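PDB 3KV1: transcriptional repressor from Vibrio fischeri, which probably binds DNA and represses transcription as a member of the SorC family, with this domain the likely site for a sugar-type effector. Local coordinates for residues V154-M159 with L235-A240; L181-V186 with A202-R207; G191-K196 with L213-L218. One frame throughout, in Å; residues are numbered along the deposited sequence. Where two conformers were deposited one is given.

Interaction 1 of 3, residues V154-M159 with L235-A240; sequences VGIGDM and LSIMGA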
loop_
_atom_site.group_PDB
_atom_site.type_symbol
_atom_site.label_atom_id
_atom_site.label_comp_id
_atom_site.label_asym_id
_atom_site.label_seq_id
_atom_site.Cartn_x
_atom_site.Cartn_y
_atom_site.Cartn_z
ATOM N N VAL A 154 -16.451 8.899 1.155
ATOM C CA VAL A 154 -16.019 9.081 2.537
ATOM C C VAL A 154 -17.154 8.808 3.509
ATOM O O VAL A 154 -18.340 8.974 3.169
ATOM C CB VAL A 154 -15.514 10.525 2.742
ATOM C CG1 VAL A 154 -14.162 10.753 2.027
ATOM C CG2 VAL A 154 -16.592 11.554 2.265
ATOM N N GLY A 155 -16.803 8.408 4.721
ATOM C CA GLY A 155 -17.818 8.227 5.746
ATOM C C GLY A 155 -17.803 9.448 6.634
ATOM O O GLY A 155 -16.798 10.169 6.683
ATOM N N ILE A 156 -18.906 9.709 7.344
ATOM C CA ILE A 156 -18.903 10.785 8.336
ATOM C C ILE A 156 -18.880 10.082 9.688
ATOM O O ILE A 156 -19.806 9.320 10.011
ATOM C CB ILE A 156 -20.175 11.644 8.249
ATOM C CG1 ILE A 156 -20.320 12.225 6.835
ATOM C CG2 ILE A 156 -20.152 12.761 9.359
ATOM C CD1 ILE A 156 -21.717 12.865 6.556
ATOM N N GLY A 157 -17.839 10.312 10.473
ATOM C CA GLY A 157 -17.696 9.563 11.709
ATOM C C GLY A 157 -17.992 10.449 12.896
ATOM O O GLY A 157 -17.940 11.675 12.785
ATOM N N ASP A 158 -18.342 9.845 14.028
ATOM C CA ASP A 158 -18.440 10.624 15.260
ATOM C C ASP A 158 -17.150 10.436 16.062
ATOM O O ASP A 158 -16.352 9.540 15.764
ATOM C CB ASP A 158 -19.688 10.255 16.069
ATOM C CG ASP A 158 -19.532 8.955 16.844
ATOM O OD1 ASP A 158 -20.289 8.770 17.819
ATOM O OD2 ASP A 158 -18.672 8.123 16.479
HETATM N N MSE A 159 -16.917 11.296 17.053
HETATM C CA MSE A 159 -15.639 11.280 17.760
HETATM C C MSE A 159 -15.307 9.848 18.207
HETATM O O MSE A 159 -14.149 9.412 18.131
HETATM C CB MSE A 159 -15.621 12.263 18.941
HETATM C CG MSE A 159 -15.346 13.703 18.528
HETATM SE SE MSE A 159 -13.498 13.926 17.915
HETATM C CE MSE A 159 -12.672 14.176 19.666
ATOM N N LEU A 235 -25.793 14.832 14.817
ATOM C CA LEU A 235 -24.998 16.059 14.979
ATOM C C LEU A 235 -23.731 16.079 14.104
ATOM O O LEU A 235 -23.351 17.126 13.523
ATOM C CB LEU A 235 -24.629 16.279 16.442
ATOM C CG LEU A 235 -25.792 16.584 17.384
ATOM C CD1 LEU A 235 -25.229 17.263 18.624
ATOM C CD2 LEU A 235 -26.839 17.481 16.716
ATOM N N SER A 236 -23.048 14.940 14.017
ATOM C CA SER A 236 -21.875 14.846 13.156
ATOM C C SER A 236 -22.235 15.034 11.696
ATOM O O SER A 236 -21.488 15.661 10.942
ATOM C CB SER A 236 -21.188 13.486 13.338
ATOM O OG SER A 236 -20.852 13.320 14.711
ATOM N N ILE A 237 -23.364 14.464 11.288
ATOM C CA ILE A 237 -23.774 14.539 9.889
ATOM C C ILE A 237 -24.137 15.990 9.566
ATOM O O ILE A 237 -23.798 16.487 8.475
ATOM C CB ILE A 237 -24.968 13.619 9.567
ATOM C CG1 ILE A 237 -24.583 12.158 9.842
ATOM C CG2 ILE A 237 -25.387 13.789 8.106
ATOM C CD1 ILE A 237 -25.806 11.194 9.882
HETATM N N MSE A 238 -24.781 16.662 10.524
HETATM C CA MSE A 238 -25.144 18.071 10.367
HETATM C C MSE A 238 -23.897 18.930 10.219
HETATM O O MSE A 238 -23.816 19.765 9.317
HETATM C CB MSE A 238 -26.002 18.571 11.532
HETATM C CG MSE A 238 -26.707 19.901 11.225
HETATM SE SE MSE A 238 -28.169 19.694 9.881
HETATM C CE MSE A 238 -28.603 21.598 9.578
ATOM N N GLY A 239 -22.921 18.721 11.101
ATOM C CA GLY A 239 -21.638 19.418 11.025
ATOM C C GLY A 239 -20.994 19.239 9.652
ATOM O O GLY A 239 -20.501 20.195 9.038
ATOM N N ALA A 240 -20.988 18.001 9.173
ATOM C CA ALA A 240 -20.378 17.698 7.892
ATOM C C ALA A 240 -21.085 18.416 6.736
ATOM O O ALA A 240 -20.428 18.958 5.861
ATOM C CB ALA A 240 -20.352 16.175 7.661
#

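Interaction 2 of 3, residues L181-V186 with A202-R207; sequences LNDGIV and ADTLMR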
loop_
_atom_site.group_PDB
_atom_site.type_symbol
_atom_site.label_atom_id
_atom_site.label_comp_id
_atom_site.label_asym_id
_atom_site.label_seq_id
_atom_site.Cartn_x
_atom_site.Cartn_y
_atom_site.Cartn_z
ATOM N N LEU A 181 -14.076 19.132 23.563
ATOM C CA LEU A 181 -14.539 20.141 24.499
ATOM C C LEU A 181 -13.969 21.538 24.220
ATOM O O LEU A 181 -14.704 22.524 24.259
ATOM C CB LEU A 181 -14.250 19.704 25.944
ATOM C CG LEU A 181 -15.315 18.839 26.640
ATOM C CD1 LEU A 181 -16.489 19.685 27.137
ATOM C CD2 LEU A 181 -15.826 17.713 25.746
ATOM N N ASN A 182 -12.663 21.624 23.971
ATOM C CA ASN A 182 -12.016 22.916 23.763
ATOM C C ASN A 182 -12.178 23.372 22.327
ATOM O O ASN A 182 -12.483 24.527 22.057
ATOM C CB ASN A 182 -10.509 22.815 24.055
ATOM C CG ASN A 182 -10.207 22.690 25.538
ATOM O OD1 ASN A 182 -11.043 23.007 26.366
ATOM N ND2 ASN A 182 -9.001 22.223 25.871
ATOM N N ASP A 183 -11.950 22.451 21.402
ATOM C CA ASP A 183 -11.931 22.807 19.991
ATOM C C ASP A 183 -13.226 22.569 19.246
ATOM O O ASP A 183 -13.348 22.943 18.067
ATOM C CB ASP A 183 -10.737 22.155 19.341
ATOM C CG ASP A 183 -9.424 22.611 20.009
ATOM O OD1 ASP A 183 -9.305 23.817 20.344
ATOM O OD2 ASP A 183 -8.533 21.772 20.239
ATOM N N GLY A 184 -14.182 21.935 19.930
ATOM C CA GLY A 184 -15.534 21.803 19.415
ATOM C C GLY A 184 -15.712 20.811 18.268
ATOM O O GLY A 184 -16.699 20.888 17.533
ATOM N N ILE A 185 -14.773 19.877 18.119
ATOM C CA ILE A 185 -14.890 18.856 17.062
ATOM C C ILE A 185 -16.068 17.943 17.360
ATOM O O ILE A 185 -16.199 17.397 18.472
ATOM C CB ILE A 185 -13.604 18.006 16.990
ATOM C CG1 ILE A 185 -12.417 18.920 16.726
ATOM C CG2 ILE A 185 -13.754 16.885 15.934
ATOM C CD1 ILE A 185 -12.578 19.809 15.491
ATOM N N VAL A 186 -16.938 17.762 16.385
ATOM C CA VAL A 186 -18.047 16.849 16.569
ATOM C C VAL A 186 -18.013 15.675 15.586
ATOM O O VAL A 186 -18.824 14.756 15.698
ATOM C CB VAL A 186 -19.409 17.558 16.429
ATOM C CG1 VAL A 186 -19.600 18.617 17.545
ATOM C CG2 VAL A 186 -19.573 18.139 15.011
ATOM N N ALA A 202 -12.068 23.337 12.683
ATOM C CA ALA A 202 -11.476 23.742 13.935
ATOM C C ALA A 202 -10.009 23.398 13.878
ATOM O O ALA A 202 -9.646 22.272 13.554
ATOM C CB ALA A 202 -12.140 23.042 15.101
ATOM N N ASP A 203 -9.165 24.378 14.159
ATOM C CA ASP A 203 -7.792 24.076 14.489
ATOM C C ASP A 203 -7.867 23.070 15.627
ATOM O O ASP A 203 -8.249 23.409 16.745
ATOM C CB ASP A 203 -7.027 25.341 14.919
ATOM C CG ASP A 203 -7.793 26.184 15.945
ATOM O OD1 ASP A 203 -9.035 26.052 16.038
ATOM O OD2 ASP A 203 -7.147 26.992 16.652
ATOM N N THR A 204 -7.556 21.816 15.342
ATOM C CA THR A 204 -7.479 20.837 16.415
ATOM C C THR A 204 -6.131 20.110 16.337
ATOM O O THR A 204 -5.576 19.932 15.252
ATOM C CB THR A 204 -8.638 19.823 16.330
ATOM O OG1 THR A 204 -8.407 18.755 17.254
ATOM C CG2 THR A 204 -8.775 19.252 14.914
ATOM N N LEU A 205 -5.614 19.700 17.494
ATOM C CA LEU A 205 -4.388 18.881 17.525
ATOM C C LEU A 205 -4.555 17.573 16.772
ATOM O O LEU A 205 -3.558 16.990 16.325
ATOM C CB LEU A 205 -4.008 18.547 18.982
ATOM C CG LEU A 205 -3.534 19.651 19.916
ATOM C CD1 LEU A 205 -3.115 19.037 21.258
ATOM C CD2 LEU A 205 -2.383 20.438 19.307
HETATM N N MSE A 206 -5.801 17.114 16.657
HETATM C CA MSE A 206 -6.098 15.812 16.052
HETATM C C MSE A 206 -5.507 15.655 14.669
HETATM O O MSE A 206 -4.908 14.636 14.360
HETATM C CB MSE A 206 -7.610 15.586 15.948
HETATM C CG MSE A 206 -8.351 15.814 17.233
HETATM SE SE MSE A 206 -10.089 14.892 17.212
HETATM C CE MSE A 206 -9.382 13.058 16.932
ATOM N N ARG A 207 -5.719 16.655 13.826
ATOM C CA ARG A 207 -5.327 16.552 12.435
ATOM C C ARG A 207 -3.801 16.566 12.303
ATOM O O ARG A 207 -3.251 16.052 11.313
ATOM C CB ARG A 207 -6.000 17.656 11.606
ATOM C CG ARG A 207 -5.869 17.482 10.103
ATOM C CD ARG A 207 -6.099 18.816 9.403
ATOM N NE ARG A 207 -4.971 19.163 8.545
ATOM C CZ ARG A 207 -4.809 20.340 7.957
ATOM N NH1 ARG A 207 -5.704 21.302 8.132
ATOM N NH2 ARG A 207 -3.747 20.555 7.197
HETATM O O HOH W 1 -10.162 25.702 18.292
#

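Interaction 3 of 3, residues G191-K196 with L213-L218; sequences GFDFFK and LEMEDL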
loop_
_atom_site.group_PDB
_atom_site.type_symbol
_atom_site.label_atom_id
_atom_site.label_comp_id
_atom_site.label_asym_id
_atom_site.label_seq_id
_atom_site.Cartn_x
_atom_site.Cartn_y
_atom_site.Cartn_z
ATOM N N GLY A 191 -12.053 10.050 7.741
ATOM C CA GLY A 191 -10.981 9.740 8.678
ATOM C C GLY A 191 -9.878 10.767 8.769
ATOM O O GLY A 191 -9.045 10.745 9.697
ATOM N N PHE A 192 -9.864 11.697 7.822
ATOM C CA PHE A 192 -8.684 12.550 7.645
ATOM C C PHE A 192 -8.849 14.015 7.997
ATOM O O PHE A 192 -7.852 14.752 8.038
ATOM C CB PHE A 192 -8.103 12.401 6.226
ATOM C CG PHE A 192 -9.123 12.585 5.111
ATOM C CD1 PHE A 192 -9.616 13.852 4.796
ATOM C CD2 PHE A 192 -9.552 11.488 4.365
ATOM C CE1 PHE A 192 -10.554 14.012 3.757
ATOM C CE2 PHE A 192 -10.458 11.634 3.305
ATOM C CZ PHE A 192 -10.960 12.906 3.012
ATOM N N ASP A 193 -10.088 14.475 8.200
ATOM C CA ASP A 193 -10.273 15.855 8.669
ATOM C C ASP A 193 -11.509 15.962 9.560
ATOM O O ASP A 193 -12.369 15.086 9.567
ATOM C CB ASP A 193 -10.317 16.890 7.524
ATOM C CG ASP A 193 -9.678 18.253 7.916
ATOM O OD1 ASP A 193 -9.488 18.502 9.126
ATOM O OD2 ASP A 193 -9.341 19.073 7.015
ATOM N N PHE A 194 -11.554 17.034 10.326
ATOM C CA PHE A 194 -12.447 17.123 11.478
ATOM C C PHE A 194 -13.157 18.470 11.434
ATOM O O PHE A 194 -12.585 19.467 10.962
ATOM C CB PHE A 194 -11.576 16.997 12.745
ATOM C CG PHE A 194 -10.703 15.771 12.720
ATOM C CD1 PHE A 194 -11.227 14.540 13.076
ATOM C CD2 PHE A 194 -9.393 15.834 12.253
ATOM C CE1 PHE A 194 -10.449 13.369 12.991
ATOM C CE2 PHE A 194 -8.595 14.676 12.143
ATOM C CZ PHE A 194 -9.118 13.445 12.518
ATOM N N PHE A 195 -14.385 18.515 11.925
ATOM C CA PHE A 195 -15.161 19.750 11.849
ATOM C C PHE A 195 -15.981 20.017 13.114
ATOM O O PHE A 195 -16.232 19.105 13.919
ATOM C CB PHE A 195 -16.100 19.657 10.658
ATOM C CG PHE A 195 -16.888 18.380 10.617
ATOM C CD1 PHE A 195 -16.422 17.276 9.887
ATOM C CD2 PHE A 195 -18.082 18.265 11.330
ATOM C CE1 PHE A 195 -17.127 16.092 9.857
ATOM C CE2 PHE A 195 -18.801 17.073 11.306
ATOM C CZ PHE A 195 -18.321 15.970 10.557
ATOM N N LYS A 196 -16.451 21.261 13.253
ATOM C CA LYS A 196 -17.307 21.655 14.360
ATOM C C LYS A 196 -18.756 21.568 13.928
ATOM O O LYS A 196 -19.068 21.338 12.745
ATOM C CB LYS A 196 -16.981 23.087 14.798
ATOM C CG LYS A 196 -15.511 23.299 15.022
ATOM C CD LYS A 196 -15.221 24.624 15.712
ATOM C CE LYS A 196 -16.096 25.742 15.169
ATOM N NZ LYS A 196 -15.898 27.041 15.902
ATOM N N LEU A 213 -5.694 13.600 2.908
ATOM C CA LEU A 213 -6.305 14.851 2.425
ATOM C C LEU A 213 -6.862 15.744 3.534
ATOM O O LEU A 213 -6.946 15.347 4.697
ATOM C CB LEU A 213 -7.439 14.546 1.445
ATOM C CG LEU A 213 -7.067 13.875 0.112
ATOM C CD1 LEU A 213 -8.342 13.782 -0.700
ATOM C CD2 LEU A 213 -5.990 14.669 -0.641
ATOM N N GLU A 214 -7.219 16.973 3.165
ATOM C CA GLU A 214 -7.870 17.897 4.098
ATOM C C GLU A 214 -9.168 18.458 3.526
ATOM O O GLU A 214 -9.516 18.220 2.362
ATOM C CB GLU A 214 -6.924 19.043 4.485
ATOM C CG GLU A 214 -6.447 19.869 3.310
ATOM C CD GLU A 214 -5.500 20.982 3.731
ATOM O OE1 GLU A 214 -4.281 20.731 3.802
ATOM O OE2 GLU A 214 -5.977 22.105 4.001
HETATM N N MSE A 215 -9.882 19.207 4.360
HETATM C CA MSE A 215 -11.209 19.719 3.983
HETATM C C MSE A 215 -11.178 20.534 2.689
HETATM O O MSE A 215 -12.051 20.393 1.842
HETATM C CB MSE A 215 -11.782 20.599 5.104
HETATM C CG MSE A 215 -13.251 20.863 4.889
HETATM SE SE MSE A 215 -14.224 19.249 5.336
HETATM C CE MSE A 215 -13.756 19.079 7.213
ATOM N N GLU A 216 -10.167 21.372 2.523
ATOM C CA GLU A 216 -10.090 22.177 1.303
ATOM C C GLU A 216 -9.940 21.333 0.029
ATOM O O GLU A 216 -10.362 21.744 -1.050
ATOM C CB GLU A 216 -8.968 23.206 1.398
ATOM C CG GLU A 216 -9.079 24.312 0.370
ATOM C CD GLU A 216 -10.353 25.154 0.513
ATOM O OE1 GLU A 216 -10.962 25.191 1.610
ATOM O OE2 GLU A 216 -10.747 25.789 -0.485
ATOM N N ASP A 217 -9.310 20.168 0.142
ATOM C CA ASP A 217 -9.225 19.267 -1.007
ATOM C C ASP A 217 -10.611 18.768 -1.341
ATOM O O ASP A 217 -10.995 18.732 -2.508
ATOM C CB ASP A 217 -8.325 18.065 -0.723
ATOM C CG ASP A 217 -6.903 18.468 -0.373
ATOM O OD1 ASP A 217 -6.349 19.395 -1.015
ATOM O OD2 ASP A 217 -6.349 17.856 0.558
ATOM N N LEU A 218 -11.376 18.361 -0.329
ATOM C CA LEU A 218 -12.717 17.860 -0.600
ATOM C C LEU A 218 -13.576 18.975 -1.210
ATOM O O LEU A 218 -14.480 18.709 -2.011
ATOM C CB LEU A 218 -13.415 17.342 0.691
ATOM C CG LEU A 218 -12.918 16.024 1.286
ATOM C CD1 LEU A 218 -13.708 15.654 2.601
ATOM C CD2 LEU A 218 -13.010 14.870 0.270
HETATM O O HOH W 2 -5.689 15.730 7.075
#

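Interaction 1 of 3, residues V154-M159 with L235-A240
Asp158 brings a flat carboxylate to this contact but turns it aside: what touches Ser236 is its CB, 3.5 Å from Ser236 OG, and the carboxylate itself makes no contact with 235-240. The group leads away from the helix instead. With CG held between the backbone N and the carbonyl carbon (chi1 78°), OD2 sits as an N-cap over the helix that starts just after the strand, taking a weak hydrogen bond from Glu161 N. Ser236 is busy elsewhere too. Its OG is hydrogen-bonded to Val186 O on the next strand, so this hydroxyl is satisfied beyond the contact, while its CB lies 3.8 Å from Gly157 O.

The apolar part belongs to Ile156. Its CG2 touches the helix backbone at Ser236 O (3.6 Å), and both CG2 and CD1 close on Ala240 CB, CD1 at 3.7 Å. The near-extended chi2 of 168° carries CD1 outward, and it alone also meets Ile237 CG2, at 4.1 Å, the two isoleucines crossing at about a right angle.

Strand 223-227, helix 234-242 and strand 248-252 form a beta-alpha-beta crossover in a Rossmann-like fold, the two strands parallel and the helix packing on the sheet. Here it meets strand 151-158, the parallel neighbour of 223-227. The short axes come within 7.9 Å and run at 128° to one another. Ile156 also touches Ala226 of the neighbouring strand 223-227, and Ile237 also touches Cys255 and Leu259 of helix 253-264. A glycerol, probably from the crystallisation liquor, lies about 4 Å from Gly157 (nearest atoms), near the end of the strand, which may mark a pocket there.

Interaction 2 of 3, residues L181-V186 with A202-R207
Ile185 overlaps Ala202 and Thr204 with the far end of its side chain. CD1 comes to 3.3 Å from Ala202 CB, tighter than ordinary van der Waals contact, though Ala202 is poorly ordered and little should be built on so short a distance. Against Thr204 the fit is easier: Ile185 crosses it at about a right angle, with CD1 3.9 Å from Thr204 CG2 and CG1 lying against Thr204 CB. The other branch, CG2, turns to the selenium of Met206 at 4.4 Å.

Asp183 covers the more open side. Its carboxylate carbon CG stands 3.6 Å from Asp203 O, and the two acidic side chains do not touch, OD1 of Asp183 being 4.9 Å from OD1 of Asp203. A water between them lies 2.9 Å from Asp183 OD1, probably as a donor; its approach to Asp203 OD1 is short enough to be doubtful, and Asp203 is itself poorly ordered. The water, if shared, may ease the repulsion between like charges.

Gly184, with a positive phi of 73°, leads the chain out of helix 173-181 and into strand 185-189. In the other segment, Thr204 OG1 accepts from Met206 N at 3.1 Å, nearly straight at 166°. That is an ST turn, here set in the long loop that follows the antiparallel hairpin of strands 185-189 and 193-196 and folds back over the hairpin's first strand.

Interaction 3 of 3, residues G191-K196 with L213-L218
The chain enters strand 193-196 through a classic beta bulge, Phe192 and Asp193 both facing Ile189, and Asp193 CA lies 5.6 Å from the CA of Glu214, the N-cap of helix 215-219. Asp193 makes the polar link: OD2 offers its anti lone pair to Met215 N at 2.7 Å, with an N-H...O angle of 150°. With OD1 accepting from Phe194 N, both oxygens are engaged, which holds the carboxylate's rotation. Three residues beyond the N-cap, Asp217 OD2 accepts from Glu214 N at 2.9 Å.

Phe192 lies beside Leu213, whose CB sits over one ring face in a CH-pi contact, 4.1 Å from the centroid. Leu218 comes from the opposite direction and puts its CG at the ring edge. A water bridges Phe192 O and Leu213 O. The bent chain of Met215 carries CE to the edge of the Phe195 ring and to 3.9 Å from Phe194 O, a buried carbonyl with no partner in the model.

Around this, Arg147 forms a salt bridge with Asp217 OD1, Phe192 and Phe195 rest on Val154 and Ile156 of strand 151-158, and Leu218 reaches Ala152 and Ile189, so the helix start is packed against the central sheet.

In the fold
All three contacts gather on one sheet, their centres about 11 to 14 Å apart. Strand 151-158 of interaction 1 pairs antiparallel with 185-189 of interaction 2, which in turn pairs with 193-196 of interaction 3. Along the chain, interactions 2 and 3 are both nested inside the loop closed by interaction 1, and their segments alternate. Direct contacts join them: selenomethionine Met159 meets Ile185 and Met206, the Phe195 ring packs against helix 234-242, and Val186 N probably hydrogen-bonds to Phe195 O. The antiparallel hairpin and its long return loop are thus stitched onto the parallel, Rossmann-like part of the putative sugar-binding domain.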